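Lysine cyclodeaminase (Streptomyces pristinaespiralis, PDB 5YU3) catalyses the NAD-dependent cyclisation of L-lysine with loss of ammonia, probably giving L-pipecolic acid, and also recognises L-ornithine and L-2,4-diaminobutyric acid. Local coordinates at residues V151-A156 with V204-T209. Sequence-based numbering, arbitrary orientation.
With NAD (nicotinamide-adenine-dinucleotide), chain F.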
loop_
_atom_site.group_PDB
_atom_site.type_symbol
_atom_site.label_atom_id
_atom_site.label_comp_id
_atom_site.label_asym_id
_atom_site.label_seq_id
_atom_site.Cartn_x
_atom_site.Cartn_y
_atom_site.Cartn_z
ATOM N N VAL A 151 13.568 12.060 19.916
ATOM C CA VAL A 151 13.194 11.522 21.226
ATOM C C VAL A 151 13.589 10.055 21.331
ATOM O O VAL A 151 14.239 9.642 22.297
ATOM C CB VAL A 151 11.690 11.732 21.489
ATOM C CG1 VAL A 151 11.260 11.058 22.814
ATOM C CG2 VAL A 151 11.356 13.228 21.483
ATOM N N THR A 152 13.231 9.241 20.327
ATOM C CA THR A 152 13.555 7.825 20.432
ATOM C C THR A 152 14.992 7.518 20.029
ATOM O O THR A 152 15.513 6.475 20.435
ATOM C CB THR A 152 12.592 6.968 19.604
ATOM O OG1 THR A 152 12.463 7.521 18.293
ATOM C CG2 THR A 152 11.202 6.914 20.282
ATOM N N GLN A 153 15.643 8.394 19.249
ATOM C CA GLN A 153 17.082 8.252 19.044
ATOM C C GLN A 153 17.812 8.343 20.377
ATOM O O GLN A 153 18.611 7.465 20.722
ATOM C CB GLN A 153 17.604 9.326 18.078
ATOM C CG GLN A 153 17.105 9.197 16.629
ATOM C CD GLN A 153 17.637 7.957 15.946
ATOM O OE1 GLN A 153 18.852 7.736 15.891
ATOM N NE2 GLN A 153 16.727 7.121 15.434
ATOM N N LEU A 154 17.536 9.403 21.142
ATOM C CA LEU A 154 18.161 9.554 22.454
ATOM C C LEU A 154 17.785 8.394 23.373
ATOM O O LEU A 154 18.650 7.808 24.033
ATOM C CB LEU A 154 17.757 10.892 23.075
ATOM C CG LEU A 154 18.094 11.001 24.570
ATOM C CD1 LEU A 154 19.589 10.832 24.792
ATOM C CD2 LEU A 154 17.639 12.321 25.118
ATOM N N HIS A 155 16.510 8.006 23.385
ATOM C CA HIS A 155 16.085 6.956 24.303
ATOM C C HIS A 155 16.773 5.634 23.982
ATOM O O HIS A 155 17.399 5.021 24.854
ATOM C CB HIS A 155 14.562 6.806 24.266
ATOM C CG HIS A 155 14.057 5.732 25.174
ATOM N ND1 HIS A 155 12.952 4.958 24.883
ATOM C CD2 HIS A 155 14.518 5.299 26.373
ATOM C CE1 HIS A 155 12.752 4.100 25.870
ATOM N NE2 HIS A 155 13.691 4.283 26.784
ATOM N N ALA A 156 16.687 5.185 22.721
ATOM C CA ALA A 156 17.305 3.911 22.349
ATOM C C ALA A 156 18.812 3.921 22.600
ATOM O O ALA A 156 19.369 2.956 23.133
ATOM C CB ALA A 156 17.022 3.594 20.878
ATOM N N VAL A 204 28.847 10.103 19.368
ATOM C CA VAL A 204 27.885 9.539 18.429
ATOM C C VAL A 204 26.888 10.646 18.112
ATOM O O VAL A 204 26.580 11.472 18.973
ATOM C CB VAL A 204 27.216 8.280 19.026
ATOM C CG1 VAL A 204 26.748 8.552 20.441
ATOM C CG2 VAL A 204 26.061 7.787 18.142
ATOM N N ILE A 205 26.430 10.709 16.865
ATOM C CA ILE A 205 25.479 11.730 16.438
ATOM C C ILE A 205 24.331 11.025 15.730
ATOM O O ILE A 205 24.560 10.055 15.003
ATOM C CB ILE A 205 26.130 12.774 15.498
ATOM C CG1 ILE A 205 27.159 13.622 16.260
ATOM C CG2 ILE A 205 25.072 13.687 14.835
ATOM C CD1 ILE A 205 28.029 14.505 15.358
ATOM N N SER A 206 23.105 11.501 15.947
ATOM C CA SER A 206 21.976 11.179 15.077
ATOM C C SER A 206 21.483 12.459 14.417
ATOM O O SER A 206 21.217 13.453 15.101
ATOM C CB SER A 206 20.817 10.510 15.849
ATOM O OG SER A 206 21.164 9.209 16.261
ATOM N N THR A 207 21.367 12.442 13.089
ATOM C CA THR A 207 20.709 13.517 12.359
ATOM C C THR A 207 19.318 13.041 11.962
ATOM O O THR A 207 19.172 11.956 11.396
ATOM C CB THR A 207 21.508 13.953 11.118
ATOM O OG1 THR A 207 21.581 12.885 10.164
ATOM C CG2 THR A 207 22.930 14.355 11.511
ATOM N N ALA A 208 18.294 13.838 12.296
ATOM C CA ALA A 208 16.912 13.433 12.024
ATOM C C ALA A 208 16.120 14.730 11.865
ATOM O O ALA A 208 15.433 15.197 12.785
ATOM C CB ALA A 208 16.334 12.543 13.131
ATOM N N THR A 209 16.262 15.340 10.685
ATOM C CA THR A 209 15.695 16.646 10.403
ATOM C C THR A 209 14.669 16.551 9.287
ATOM O O THR A 209 14.678 15.613 8.485
ATOM C CB THR A 209 16.773 17.644 9.952
ATOM O OG1 THR A 209 17.135 17.337 8.596
ATOM C CG2 THR A 209 18.004 17.540 10.840
HETATM P PA NAD F . 9.799 16.199 12.991
HETATM O O1A NAD F . 9.087 17.193 12.128
HETATM O O2A NAD F . 9.173 15.743 14.294
HETATM O O5B NAD F . 11.229 16.818 13.392
HETATM C C5B NAD F . 12.126 17.270 12.370
HETATM C C4B NAD F . 12.913 18.426 12.970
HETATM O O4B NAD F . 13.949 18.810 12.064
HETATM C C3B NAD F . 12.038 19.668 13.165
HETATM O O3B NAD F . 12.029 20.054 14.557
HETATM C C2B NAD F . 12.705 20.725 12.300
HETATM O O2B NAD F . 12.673 22.036 12.858
HETATM C C1B NAD F . 14.126 20.212 12.231
HETATM N N9A NAD F . 14.958 20.714 11.116
HETATM C C8A NAD F . 14.587 20.996 9.846
HETATM N N7A NAD F . 15.671 21.416 9.118
HETATM C C5A NAD F . 16.742 21.391 9.946
HETATM C C6A NAD F . 18.181 21.704 9.858
HETATM N N6A NAD F . 18.729 22.133 8.696
HETATM N N1A NAD F . 18.933 21.519 10.966
HETATM C C2A NAD F . 18.432 21.092 12.140
HETATM N N3A NAD F . 17.130 20.803 12.301
HETATM C C4A NAD F . 16.264 20.928 11.257
HETATM O O3 NAD F . 10.104 14.900 12.062
HETATM P PN NAD F . 10.675 13.482 12.534
HETATM O O1N NAD F . 11.653 13.707 13.663
HETATM O O2N NAD F . 9.501 12.545 12.718
HETATM O O5D NAD F . 11.456 12.978 11.215
HETATM C C5D NAD F . 12.720 13.546 10.868
HETATM C C4D NAD F . 13.265 12.820 9.638
HETATM O O4D NAD F . 13.395 11.426 9.914
HETATM C C3D NAD F . 12.322 12.923 8.451
HETATM O O3D NAD F . 13.110 13.037 7.245
HETATM C C2D NAD F . 11.631 11.578 8.440
HETATM O O2D NAD F . 11.069 11.244 7.163
HETATM C C1D NAD F . 12.789 10.691 8.849
HETATM N N1N NAD F . 12.418 9.362 9.320
HETATM C C2N NAD F . 13.265 8.354 9.069
HETATM C C3N NAD F . 12.979 7.061 9.483
HETATM C C7N NAD F . 13.965 5.978 9.193
HETATM O O7N NAD F . 13.650 4.813 9.332
HETATM N N7N NAD F . 15.208 6.331 8.825
HETATM C C4N NAD F . 11.811 6.806 10.207
HETATM C C5N NAD F . 10.967 7.882 10.477
HETATM C C6N NAD F . 11.293 9.164 10.031
#
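Q153, on the helix, and S206, on the strand, join the two segments through one buried hydrogen bond: S206 OG donates to Q153 OE1 over 2.8 Å. The donor lies in the carbonyl plane, on a lone pair, with a C=O...O angle of 136°. Q153 reaches it through a bent chain: CG sits anti to the carbonyl carbon, beside the backbone N (chi1 -67°), and passes alongside the serine, 4.0 Å from S206 CB; the bend at chi2 then turns the amide to bring OE1 to the hydroxyl. OE1 itself is 3.4 Å from S206 CB. S126 also hydrogen-bonds to OE1, and N231 ND2 to S206 OG, which makes the pair part of a buried polar network. With an alanine here in place of Q153, the hydroxyls of S206 and S126 would probably both lose their shared partner OE1, and a gap would be likely to open between helix and strand.

The tight part is confined to this pair. Just past the strand's end the fit is looser: A208 CB points toward the helix but stays 4.9 Å from Q153 CG. There is no solvent side, since both touching residues are buried; from A208 on, the chain lies against NAD, with T209 CA 3.2 Å from O4B of the adenosine ribose. T209 CG2 is 3.7 Å from adenine N3A.

The Rossmann-type dinucleotide-binding domain frames the contact. Helix 148-160 follows strand 140-144 and packs on the parallel sheet, in which strand 204-207 runs between 140-144 and 229-232; L154 rests on L141 and L143, while helix 20-39 touches T152, H155 and A156.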